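Local coordinates for protein 3-deoxy-D-manno-octulosonate 8-phosphate phosphatase KdsC (PDB 1K1E) that hydrolyses 3-deoxy-D-manno-octulosonate 8-phosphate to KDO and inorganic phosphate, a step in lipopolysaccharide biosynthesis that uses magnesium as cofactor, at residues Ile12-Gly17 against Ile105-Val110. Numbering follows the deposited sequence.
Sequences ITDVDG and IGDDSV. With CO (cobalt (II) ion), chain M.
D14 and D107 meet at a cobalt ion, each giving one carboxylate oxygen: D14 OD2 and D107 OD2 both sit 2.0 Å from the cobalt. The two side chains cross at about a right angle, yet their carboxylate planes are only 12° apart. The metal lets the oxygens come close, D14 OD2 lying 2.8 Å from D107 OD2, where they would probably repel without it. The backbone O of D16 is the third protein ligand, 2.2 Å from the cobalt, and three waters complete an octahedron, each opposite one protein oxygen.

The second carboxylate oxygens do other work. Water 1 donates to D14 OD1 and water 2 to D107 OD1, so each bound carboxylate also steadies a metal-bound water. D14 OD1 forms a salt bridge with K84, and D107 OD1 one with R39 of the second subunit. At G17, with no side chain in the way, D107 OD1 lies 3.5 Å from CA.

Leading up to the metal, the backbones pair as parallel strands. I105 N donates to I12 O, and D14 N to I105 O at 3.2 Å in a straighter bond (167°). On the same face of the sheet T13 and I105 lie side by side, T13 OG1 3.2 Å from I105 CG2. T13 chi1 of -177° points OG1 onward along the chain, where it donates to a lone pair of D14 O, 2.8 Å away in the carbonyl plane.

Strands 10-14 and 102-106 are neighbours in the parallel sheet, with the cation site of this HAD-superfamily phosphatase at their C-terminal ends and in the loops beyond; cobalt probably occupies the magnesium site. D14 and D16 fit the superfamily's DxD motif, whose first aspartate is, in relatives, the nucleophile; a sulfate bound beside D14 is consistent with a phosphate pocket there.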
ATOM      1  N   ILE A  12     -10.703  15.529  17.741  1.00 11.26           N
ATOM      2  CA  ILE A  12     -10.577  14.134  18.215  1.00 11.24           C
ATOM      3  C   ILE A  12     -10.529  13.266  16.931  1.00 12.35           C
ATOM      4  O   ILE A  12     -11.424  13.387  16.032  1.00 12.13           O
ATOM      5  CB  ILE A  12     -11.836  13.705  19.008  1.00  5.69           C
ATOM      6  CG1 ILE A  12     -11.943  14.496  20.303  1.00  8.64           C
ATOM      7  CG2 ILE A  12     -11.778  12.193  19.341  1.00 11.11           C
ATOM      8  CD1 ILE A  12     -13.320  14.304  20.907  1.00 13.79           C
ATOM      9  N   THR A  13      -9.555  12.372  16.867  1.00  9.93           N
ATOM     10  CA  THR A  13      -9.440  11.532  15.707  1.00  9.21           C
ATOM     11  C   THR A  13      -9.463  10.028  16.017  1.00 14.47           C
ATOM     12  O   THR A  13      -8.815   9.523  16.954  1.00 12.95           O
ATOM     13  CB  THR A  13      -8.138  11.868  14.886  1.00 14.13           C
ATOM     14  OG1 THR A  13      -8.112  11.043  13.714  1.00 13.34           O
ATOM     15  CG2 THR A  13      -6.906  11.526  15.634  1.00  9.65           C
ATOM     16  N   ASP A  14     -10.279   9.321  15.242  1.00 12.58           N
ATOM     17  CA  ASP A  14     -10.312   7.873  15.298  1.00 13.33           C
ATOM     18  C   ASP A  14      -8.934   7.464  14.747  1.00 13.35           C
ATOM     19  O   ASP A  14      -8.200   8.258  14.142  1.00 11.15           O
ATOM     20  CB  ASP A  14     -11.412   7.327  14.348  1.00 12.87           C
ATOM     21  CG  ASP A  14     -11.281   5.850  14.102  1.00 20.00           C
ATOM     22  OD1 ASP A  14     -10.985   5.111  15.057  1.00 15.01           O
ATOM     23  OD2 ASP A  14     -11.502   5.432  12.959  1.00 17.08           O
ATOM     24  N   VAL A  15      -8.534   6.215  14.990  1.00 14.64           N
ATOM     25  CA  VAL A  15      -7.255   5.765  14.467  1.00  9.50           C
ATOM     26  C   VAL A  15      -7.307   4.900  13.201  1.00 18.58           C
ATOM     27  O   VAL A  15      -6.860   5.311  12.136  1.00 13.22           O
ATOM     28  CB  VAL A  15      -6.444   4.944  15.566  1.00 12.46           C
ATOM     29  CG1 VAL A  15      -5.186   4.326  14.970  1.00 18.36           C
ATOM     30  CG2 VAL A  15      -6.079   5.909  16.709  1.00 22.39           C
ATOM     31  N   ASP A  16      -7.854   3.703  13.317  1.00 14.63           N
ATOM     32  CA  ASP A  16      -7.807   2.808  12.142  1.00 14.04           C
ATOM     33  C   ASP A  16      -8.722   3.250  11.065  1.00 13.26           C
ATOM     34  O   ASP A  16      -9.895   3.393  11.306  1.00 14.07           O
ATOM     35  CB  ASP A  16      -8.126   1.385  12.574  1.00 14.29           C
ATOM     36  CG  ASP A  16      -7.114   0.876  13.590  1.00 12.87           C
ATOM     37  OD1 ASP A  16      -5.917   0.814  13.213  1.00 18.45           O
ATOM     38  OD2 ASP A  16      -7.501   0.614  14.752  1.00 19.98           O
ATOM     39  N   GLY A  17      -8.195   3.477   9.864  1.00  9.04           N
ATOM     40  CA  GLY A  17      -9.088   3.880   8.782  1.00 10.63           C
ATOM     41  C   GLY A  17      -9.084   5.381   8.589  1.00  9.32           C
ATOM     42  O   GLY A  17      -9.578   5.879   7.559  1.00 10.51           O
ATOM     43  N   ILE A 105     -13.104  13.034  13.379  1.00 13.33           N
ATOM     44  CA  ILE A 105     -12.887  12.504  12.036  1.00 17.16           C
ATOM     45  C   ILE A 105     -12.912  10.990  12.158  1.00 16.04           C
ATOM     46  O   ILE A 105     -12.162  10.423  12.954  1.00 15.89           O
ATOM     47  CB  ILE A 105     -11.536  13.035  11.380  1.00  9.14           C
ATOM     48  CG1 ILE A 105     -11.341  12.336   9.994  1.00 10.71           C
ATOM     49  CG2 ILE A 105     -10.333  12.988  12.386  1.00  8.28           C
ATOM     50  CD1 ILE A 105     -10.140  12.992   9.193  1.00  7.93           C
ATOM     51  N   GLY A 106     -13.756  10.327  11.362  1.00 14.61           N
ATOM     52  CA  GLY A 106     -13.883   8.884  11.517  1.00 11.73           C
ATOM     53  C   GLY A 106     -14.111   8.257  10.172  1.00 10.80           C
ATOM     54  O   GLY A 106     -14.149   8.963   9.141  1.00 10.48           O
ATOM     55  N   ASP A 107     -14.200   6.939  10.185  1.00 10.11           N
ATOM     56  CA  ASP A 107     -14.393   6.207   8.904  1.00 10.25           C
ATOM     57  C   ASP A 107     -15.459   5.114   8.935  1.00 11.90           C
ATOM     58  O   ASP A 107     -15.748   4.547   7.885  1.00 11.92           O
ATOM     59  CB  ASP A 107     -13.121   5.494   8.476  1.00  9.36           C
ATOM     60  CG  ASP A 107     -12.758   4.324   9.398  1.00 17.80           C
ATOM     61  OD1 ASP A 107     -12.495   3.193   8.938  1.00 12.96           O
ATOM     62  OD2 ASP A 107     -12.728   4.523  10.616  1.00 13.23           O
ATOM     63  N   ASP A 108     -15.962   4.769  10.114  1.00 11.16           N
ATOM     64  CA  ASP A 108     -16.901   3.624  10.165  1.00 13.88           C
ATOM     65  C   ASP A 108     -18.057   3.759  11.127  1.00 16.80           C
ATOM     66  O   ASP A 108     -18.189   4.792  11.825  1.00 11.29           O
ATOM     67  CB  ASP A 108     -16.085   2.318  10.478  1.00 11.69           C
ATOM     68  CG  ASP A 108     -16.718   1.050   9.894  1.00 15.25           C
ATOM     69  OD1 ASP A 108     -16.107  -0.041  10.098  1.00 10.84           O
ATOM     70  OD2 ASP A 108     -17.781   1.162   9.212  1.00 14.31           O
ATOM     71  N   SER A 109     -18.891   2.707  11.164  1.00 17.70           N
ATOM     72  CA  SER A 109     -20.097   2.700  12.001  1.00 16.37           C
ATOM     73  C   SER A 109     -19.828   3.050  13.439  1.00 18.62           C
ATOM     74  O   SER A 109     -20.637   3.775  14.054  1.00 14.57           O
ATOM     75  CB  SER A 109     -20.799   1.327  11.913  1.00 14.28           C
ATOM     76  OG  SER A 109     -21.082   1.057  10.525  1.00 13.28           O
ATOM     77  N   VAL A 110     -18.713   2.542  13.967  1.00 14.77           N
ATOM     78  CA  VAL A 110     -18.330   2.804  15.358  1.00 18.32           C
ATOM     79  C   VAL A 110     -18.243   4.302  15.600  1.00 18.74           C
ATOM     80  O   VAL A 110     -18.430   4.725  16.717  1.00 15.94           O
ATOM     81  CB  VAL A 110     -16.904   2.192  15.723  1.00 22.93           C
ATOM     82  CG1 VAL A 110     -16.735   2.039  17.276  1.00 24.75           C
ATOM     83  CG2 VAL A 110     -16.709   0.808  15.049  1.00 20.32           C
TER
HETATM   84 CO    CO M 201     -11.864   3.568  12.190  1.00 12.86          CO
HETATM   85  O   HOH W   1     -10.871   2.774  13.963  1.00 12.01           O
HETATM   86  O   HOH W   2     -12.022   1.748  11.171  1.00 12.36           O
HETATM   87  O   HOH W   3     -13.717   3.451  13.233  1.00 15.61           O